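Local coordinates for beta-N-acetylhexosaminidase (PDB 7BWG), which probably hydrolyses terminal non-reducing N-acetyl-D-hexosamine residues of N-acetyl-beta-D-hexosaminides, as a member of glycoside hydrolase family 20, at residues P20-P24 with T114-L118; D180-R184 with A197-V202; A469-E473 with F491-V495. One frame throughout, in Å; residues are numbered along the deposited sequence.

Contact 1. Residues P20-P24 with T114-L118; sequences PAVVP and TLGQL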
loop_
_atom_site.group_PDB
_atom_site.type_symbol
_atom_site.label_atom_id
_atom_site.label_comp_id
_atom_site.label_asym_id
_atom_site.label_seq_id
_atom_site.Cartn_x
_atom_site.Cartn_y
_atom_site.Cartn_z
ATOM N N PRO A 20 -26.143 -3.645 36.295
ATOM C CA PRO A 20 -25.258 -2.551 35.871
ATOM C C PRO A 20 -25.368 -2.288 34.376
ATOM O O PRO A 20 -25.240 -3.198 33.553
ATOM C CB PRO A 20 -23.862 -3.055 36.258
ATOM C CG PRO A 20 -24.099 -4.137 37.267
ATOM C CD PRO A 20 -25.390 -4.774 36.867
ATOM N N ALA A 21 -25.596 -1.022 34.029
ATOM C CA ALA A 21 -25.832 -0.634 32.645
ATOM C C ALA A 21 -24.518 -0.526 31.881
ATOM O O ALA A 21 -23.572 0.120 32.342
ATOM C CB ALA A 21 -26.585 0.694 32.590
ATOM N N VAL A 22 -24.471 -1.153 30.707
ATOM C CA VAL A 22 -23.307 -1.111 29.824
ATOM C C VAL A 22 -23.795 -1.207 28.384
ATOM O O VAL A 22 -24.610 -2.075 28.054
ATOM C CB VAL A 22 -22.303 -2.240 30.137
ATOM C CG1 VAL A 22 -21.421 -1.866 31.319
ATOM C CG2 VAL A 22 -23.039 -3.537 30.416
ATOM N N VAL A 23 -23.303 -0.315 27.528
ATOM C CA VAL A 23 -23.698 -0.280 26.120
ATOM C C VAL A 23 -22.449 -0.362 25.249
ATOM O O VAL A 23 -21.504 0.411 25.460
ATOM C CB VAL A 23 -24.511 0.986 25.800
ATOM C CG1 VAL A 23 -25.012 0.955 24.363
ATOM C CG2 VAL A 23 -25.674 1.130 26.764
ATOM N N PRO A 24 -22.393 -1.260 24.249
ATOM C CA PRO A 24 -23.433 -2.203 23.814
ATOM C C PRO A 24 -23.701 -3.310 24.826
ATOM O O PRO A 24 -22.798 -3.684 25.575
ATOM C CB PRO A 24 -22.857 -2.796 22.518
ATOM C CG PRO A 24 -21.728 -1.899 22.131
ATOM C CD PRO A 24 -21.190 -1.357 23.408
ATOM N N THR A 114 -15.705 -1.559 28.632
ATOM C CA THR A 114 -16.831 -1.896 29.498
ATOM C C THR A 114 -16.567 -1.487 30.941
ATOM O O THR A 114 -17.511 -1.170 31.675
ATOM C CB THR A 114 -17.127 -3.394 29.417
ATOM O OG1 THR A 114 -16.990 -3.836 28.061
ATOM C CG2 THR A 114 -18.539 -3.687 29.891
ATOM N N LEU A 115 -15.299 -1.485 31.361
ATOM C CA LEU A 115 -14.964 -1.043 32.711
ATOM C C LEU A 115 -15.376 0.408 32.929
ATOM O O LEU A 115 -15.930 0.751 33.979
ATOM C CB LEU A 115 -13.465 -1.228 32.960
ATOM C CG LEU A 115 -12.931 -1.348 34.395
ATOM C CD1 LEU A 115 -13.042 -0.041 35.176
ATOM C CD2 LEU A 115 -13.637 -2.473 35.132
ATOM N N GLY A 116 -15.116 1.272 31.945
ATOM C CA GLY A 116 -15.501 2.667 32.081
ATOM C C GLY A 116 -16.995 2.847 32.258
ATOM O O GLY A 116 -17.442 3.619 33.110
ATOM N N GLN A 117 -17.790 2.132 31.458
ATOM C CA GLN A 117 -19.240 2.195 31.613
ATOM C C GLN A 117 -19.677 1.597 32.942
ATOM O O GLN A 117 -20.633 2.075 33.562
ATOM C CB GLN A 117 -19.920 1.472 30.452
ATOM C CG GLN A 117 -19.465 1.936 29.082
ATOM C CD GLN A 117 -20.110 1.151 27.963
ATOM O OE1 GLN A 117 -20.807 0.166 28.202
ATOM N NE2 GLN A 117 -19.885 1.585 26.728
ATOM N N LEU A 118 -18.985 0.549 33.394
ATOM C CA LEU A 118 -19.348 -0.091 34.651
ATOM C C LEU A 118 -19.060 0.805 35.846
ATOM O O LEU A 118 -19.792 0.758 36.841
ATOM C CB LEU A 118 -18.603 -1.418 34.790
ATOM C CG LEU A 118 -19.411 -2.657 34.404
ATOM C CD1 LEU A 118 -18.515 -3.874 34.279
ATOM C CD2 LEU A 118 -20.491 -2.899 35.432
#
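Val-22 and Gln-117 mark the nearest backbone approach, 5.5 Å from CA to CA, where the irregular chain 20-24 passes the last turn of helix 105-118. Gln-117 points toward that chain. It runs straight beyond CG (chi2 177°), which carries its amide past Val-22 to the backbone of Val-23. Val-23 N gives a weak hydrogen bond to Gln-117 OE1, 2.6 Å long and bent. The amide NE2 is directed at Val-23 O, but that distance is modelled so short that the detail of this second bond is doubtful. The amide thus faces both the N-H and the C=O of one residue.

The rest is apolar. Val-22 CG1 lies 3.7 Å from Thr-114 CG2, the two side chains crossing at about a right angle. The same methyl touches Leu-118 CG at 3.8 Å and Gln-117 CB. Thr-114 turns its methyl to the valine, while its OG1 bonds to Tyr-89 OH and Tyr-110 O. Further along, Pro-20 CB rests on Leu-118 CD2 at 3.5 Å.

Thr-114 and Leu-118 also touch strand 126-135, through Val-131 and Ile-133. The chain that leads into strand 28-31 thus packs along the last turn of helix 105-118, where these two residues also meet the sheet. This is helix-on-sheet packing of the alpha/beta domain that precedes the catalytic barrel in family 20 enzymes.

Contact 2. Residues D180-R184 with A197-V202; sequences DQGWR and ASSTAV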
loop_
_atom_site.group_PDB
_atom_site.type_symbol
_atom_site.label_atom_id
_atom_site.label_comp_id
_atom_site.label_asym_id
_atom_site.label_seq_id
_atom_site.Cartn_x
_atom_site.Cartn_y
_atom_site.Cartn_z
ATOM N N ASP A 180 -19.111 15.753 -4.567
ATOM C CA ASP A 180 -19.280 16.920 -5.426
ATOM C C ASP A 180 -18.808 18.210 -4.772
ATOM O O ASP A 180 -18.758 19.244 -5.447
ATOM C CB ASP A 180 -20.749 17.064 -5.828
ATOM C CG ASP A 180 -21.272 15.851 -6.566
ATOM O OD1 ASP A 180 -20.578 15.375 -7.487
ATOM O OD2 ASP A 180 -22.374 15.372 -6.224
ATOM N N GLN A 181 -18.459 18.177 -3.488
ATOM C CA GLN A 181 -18.121 19.378 -2.743
ATOM C C GLN A 181 -16.635 19.507 -2.446
ATOM O O GLN A 181 -16.204 20.572 -1.988
ATOM C CB GLN A 181 -18.911 19.421 -1.425
ATOM C CG GLN A 181 -20.421 19.597 -1.592
ATOM C CD GLN A 181 -21.104 18.381 -2.197
ATOM O OE1 GLN A 181 -20.547 17.282 -2.208
ATOM N NE2 GLN A 181 -22.314 18.574 -2.708
ATOM N N GLY A 182 -15.844 18.465 -2.690
ATOM C CA GLY A 182 -14.417 18.540 -2.451
ATOM C C GLY A 182 -13.699 17.210 -2.550
ATOM O O GLY A 182 -14.322 16.146 -2.486
ATOM N N TRP A 183 -12.378 17.266 -2.714
ATOM C CA TRP A 183 -11.511 16.094 -2.722
ATOM C C TRP A 183 -10.538 16.230 -1.561
ATOM O O TRP A 183 -9.809 17.225 -1.476
ATOM C CB TRP A 183 -10.764 15.975 -4.053
ATOM C CG TRP A 183 -9.829 14.812 -4.115
ATOM C CD1 TRP A 183 -8.569 14.746 -3.600
ATOM C CD2 TRP A 183 -10.078 13.544 -4.730
ATOM N NE1 TRP A 183 -8.018 13.514 -3.854
ATOM C CE2 TRP A 183 -8.925 12.757 -4.548
ATOM C CE3 TRP A 183 -11.165 12.997 -5.419
ATOM C CZ2 TRP A 183 -8.828 11.453 -5.026
ATOM C CZ3 TRP A 183 -11.067 11.702 -5.889
ATOM C CH2 TRP A 183 -9.907 10.947 -5.696
ATOM N N ARG A 184 -10.512 15.233 -0.675
ATOM C CA ARG A 184 -9.902 15.407 0.636
ATOM C C ARG A 184 -8.628 14.605 0.875
ATOM O O ARG A 184 -7.983 14.814 1.908
ATOM C CB ARG A 184 -10.917 15.061 1.737
ATOM C CG ARG A 184 -12.177 15.913 1.705
ATOM C CD ARG A 184 -11.837 17.388 1.589
ATOM N NE ARG A 184 -13.024 18.236 1.528
ATOM C CZ ARG A 184 -13.017 19.494 1.097
ATOM N NH1 ARG A 184 -11.884 20.051 0.689
ATOM N NH2 ARG A 184 -14.141 20.196 1.075
ATOM N N ALA A 197 -9.242 20.944 -6.184
ATOM C CA ALA A 197 -10.552 20.400 -5.852
ATOM C C ALA A 197 -10.834 20.379 -4.356
ATOM O O ALA A 197 -11.920 19.947 -3.954
ATOM C CB ALA A 197 -10.706 18.983 -6.422
ATOM N N SER A 198 -9.901 20.841 -3.525
ATOM C CA SER A 198 -10.072 20.857 -2.078
ATOM C C SER A 198 -10.243 22.265 -1.523
ATOM O O SER A 198 -10.208 22.447 -0.302
ATOM C CB SER A 198 -8.884 20.173 -1.401
ATOM O OG SER A 198 -7.678 20.461 -2.086
ATOM N N SER A 199 -10.433 23.261 -2.388
ATOM C CA SER A 199 -10.497 24.640 -1.921
ATOM C C SER A 199 -11.789 24.931 -1.169
ATOM O O SER A 199 -11.797 25.762 -0.255
ATOM C CB SER A 199 -10.352 25.598 -3.103
ATOM O OG SER A 199 -11.229 25.241 -4.159
ATOM N N THR A 200 -12.878 24.259 -1.524
ATOM C CA THR A 200 -14.210 24.645 -1.083
ATOM C C THR A 200 -14.801 23.608 -0.132
ATOM O O THR A 200 -14.234 22.538 0.109
ATOM C CB THR A 200 -15.128 24.852 -2.288
ATOM O OG1 THR A 200 -15.304 23.609 -2.981
ATOM C CG2 THR A 200 -14.526 25.870 -3.239
ATOM N N ALA A 201 -15.949 23.971 0.434
ATOM C CA ALA A 201 -16.825 23.068 1.165
ATOM C C ALA A 201 -18.253 23.532 0.911
ATOM O O ALA A 201 -18.483 24.551 0.255
ATOM C CB ALA A 201 -16.484 23.041 2.659
ATOM N N VAL A 202 -19.224 22.782 1.431
ATOM C CA VAL A 202 -20.618 23.140 1.201
ATOM C C VAL A 202 -20.939 24.438 1.932
ATOM O O VAL A 202 -20.467 24.680 3.053
ATOM C CB VAL A 202 -21.550 21.988 1.619
ATOM C CG1 VAL A 202 -21.616 21.848 3.127
ATOM C CG2 VAL A 202 -22.937 22.192 1.038
#
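Arg-184 NH2 is held by two carbonyl oxygens, Thr-200 O across the contact and Ala-149 O. The bond from Arg-184 NH2 to Thr-200 O is 2.5 Å and nearly straight, at 173°. It lies in the carbonyl plane and in the guanidinium plane. Arg-184 NH1 bonds to Gly-208 O and, weakly, to Ser-198 O, so main-chain oxygens fix the rotation of the buried group.

The arginine begins by pointing away from the loop. A bend at chi2 (-48°) folds it back, with Gly-182 CA 3.9 Å above the centre of the guanidinium plane.

Trp-183 N bonds to Ala-197 O at 3.0 Å, from well above the carbonyl plane. Ala-197 O also receives a CA-H contact from Gly-182. Beside them, Trp-183 CB meets Ala-197 CB at 3.8 Å. Thr-200 OG1 gives a weak bond to Gln-181 O.

Short strand 182-183 pairs antiparallel with barrel strand 172-179. Trp-183 touches Leu-193 and Thr-194 of helix 192-196, and the loop 197-202 leads from that helix back along the strand, on the way to helix 212-224.

Contact 3. Residues A469-E473 with F491-V495; sequences AAAAE and FRARV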
loop_
_atom_site.group_PDB
_atom_site.type_symbol
_atom_site.label_atom_id
_atom_site.label_comp_id
_atom_site.label_asym_id
_atom_site.label_seq_id
_atom_site.Cartn_x
_atom_site.Cartn_y
_atom_site.Cartn_z
ATOM N N ALA A 469 -25.119 4.626 19.586
ATOM C CA ALA A 469 -25.207 3.470 20.469
ATOM C C ALA A 469 -26.122 2.407 19.877
ATOM O O ALA A 469 -25.860 1.206 20.010
ATOM C CB ALA A 469 -25.698 3.899 21.851
ATOM N N ALA A 470 -27.200 2.834 19.212
ATOM C CA ALA A 470 -28.047 1.885 18.498
ATOM C C ALA A 470 -27.291 1.217 17.358
ATOM O O ALA A 470 -27.636 0.102 16.955
ATOM C CB ALA A 470 -29.299 2.588 17.972
ATOM N N ALA A 471 -26.263 1.883 16.823
ATOM C CA ALA A 471 -25.403 1.248 15.830
ATOM C C ALA A 471 -24.530 0.182 16.472
ATOM O O ALA A 471 -24.493 -0.965 16.011
ATOM C CB ALA A 471 -24.540 2.299 15.133
ATOM N N ALA A 472 -23.817 0.548 17.539
ATOM C CA ALA A 472 -22.980 -0.417 18.242
ATOM C C ALA A 472 -23.806 -1.561 18.811
ATOM O O ALA A 472 -23.333 -2.703 18.860
ATOM C CB ALA A 472 -22.202 0.287 19.352
ATOM N N GLU A 473 -25.039 -1.281 19.240
ATOM C CA GLU A 473 -25.917 -2.341 19.720
ATOM C C GLU A 473 -26.235 -3.329 18.605
ATOM O O GLU A 473 -26.119 -4.546 18.784
ATOM C CB GLU A 473 -27.201 -1.741 20.292
ATOM C CG GLU A 473 -27.081 -1.274 21.729
ATOM C CD GLU A 473 -27.614 -2.290 22.717
ATOM O OE1 GLU A 473 -26.937 -2.540 23.735
ATOM O OE2 GLU A 473 -28.710 -2.840 22.474
ATOM N N PHE A 491 -32.602 -0.713 26.269
ATOM C CA PHE A 491 -31.644 0.198 25.649
ATOM C C PHE A 491 -31.826 1.614 26.177
ATOM O O PHE A 491 -30.865 2.247 26.628
ATOM C CB PHE A 491 -31.791 0.162 24.126
ATOM C CG PHE A 491 -30.906 1.146 23.406
ATOM C CD1 PHE A 491 -29.590 0.829 23.115
ATOM C CD2 PHE A 491 -31.392 2.384 23.017
ATOM C CE1 PHE A 491 -28.775 1.730 22.453
ATOM C CE2 PHE A 491 -30.581 3.288 22.355
ATOM C CZ PHE A 491 -29.271 2.961 22.073
ATOM N N ARG A 492 -33.063 2.118 26.155
ATOM C CA ARG A 492 -33.340 3.464 26.646
ATOM C C ARG A 492 -32.944 3.646 28.106
ATOM O O ARG A 492 -32.769 4.785 28.549
ATOM C CB ARG A 492 -34.823 3.795 26.469
ATOM N N ALA A 493 -32.804 2.560 28.863
ATOM C CA ALA A 493 -32.355 2.675 30.244
ATOM C C ALA A 493 -30.836 2.651 30.357
ATOM O O ALA A 493 -30.263 3.393 31.162
ATOM C CB ALA A 493 -32.958 1.552 31.093
ATOM N N ARG A 494 -30.171 1.820 29.552
ATOM C CA ARG A 494 -28.727 1.657 29.672
ATOM C C ARG A 494 -27.968 2.824 29.050
ATOM O O ARG A 494 -27.002 3.320 29.641
ATOM C CB ARG A 494 -28.299 0.335 29.033
ATOM C CG ARG A 494 -28.944 -0.890 29.663
ATOM C CD ARG A 494 -28.400 -2.179 29.070
ATOM N NE ARG A 494 -29.083 -2.549 27.833
ATOM C CZ ARG A 494 -28.558 -2.418 26.620
ATOM N NH1 ARG A 494 -27.335 -1.927 26.472
ATOM N NH2 ARG A 494 -29.255 -2.781 25.552
ATOM N N VAL A 495 -28.382 3.275 27.863
ATOM C CA VAL A 495 -27.710 4.410 27.242
ATOM C C VAL A 495 -28.037 5.710 27.972
ATOM O O VAL A 495 -27.271 6.677 27.886
ATOM C CB VAL A 495 -28.060 4.476 25.738
ATOM C CG1 VAL A 495 -29.532 4.741 25.525
ATOM C CG2 VAL A 495 -27.224 5.525 25.028
#
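Phe-491 reaches helix 467-475 with the far end of its ring and fills the tight part of the contact. The short helical segments are 11.7 Å apart at their axes and cross at 115°, so side chains must bridge them. Phe-491 CG stands anti to the backbone N (chi1 176°), which sends the ring across to the small alanines. Phe-491 CZ lies 3.7 Å from Ala-469 CB, which sits at the ring edge. Glu-473 CG meets the same edge, 3.5 Å from Phe-491 CE1. Val-495 CG1 covers one face near the rim, and Tyr-426 stacks with the ring. The looser side is at Val-495 CG2, 3.9 Å from Ala-469 CB, and it too is buried.

The polar part is a salt bridge. Arg-494 approaches end-on, with NH1 2.8 Å from Glu-473 OE1 and NH2 3.1 Å from Glu-473 OE2. NH2 also bonds to OE1. The oxygens lie near the guanidinium plane, but the nitrogens come from above the carboxylate plane. Tyr-426 OH and Ala-25 N bond to the carboxylate too.

Putting an alanine at Glu-473 would probably leave the buried Arg-494 charge without its mate and open a gap beside Phe-491.

With this many donors around it, the carboxylate is probably ionised, and the buried ion pair ties helix 488-497 to helix 467-475.

How the contacts relate
Contacts 1 and 3 adjoin, with centres 11 Å apart. The chain 20-24 serves both. One side of it meets helix 105-118, and the other meets the two helices of contact 3. Val-22 O lies 3.2 Å from Arg-494 NH1, a probable weak hydrogen bond, and Pro-24 CG packs on Ala-472 CB at 3.6 Å. Together they join the N-terminal domain to helix 467-475 of the catalytic domain and to helix 488-497. Contact 2 stands apart, also in the catalytic domain but across the centre of the chain. Its centre is 39 Å from that of contact 1 and 34 Å from that of contact 3. All three contacts lie away from Glu-320, the predicted proton donor.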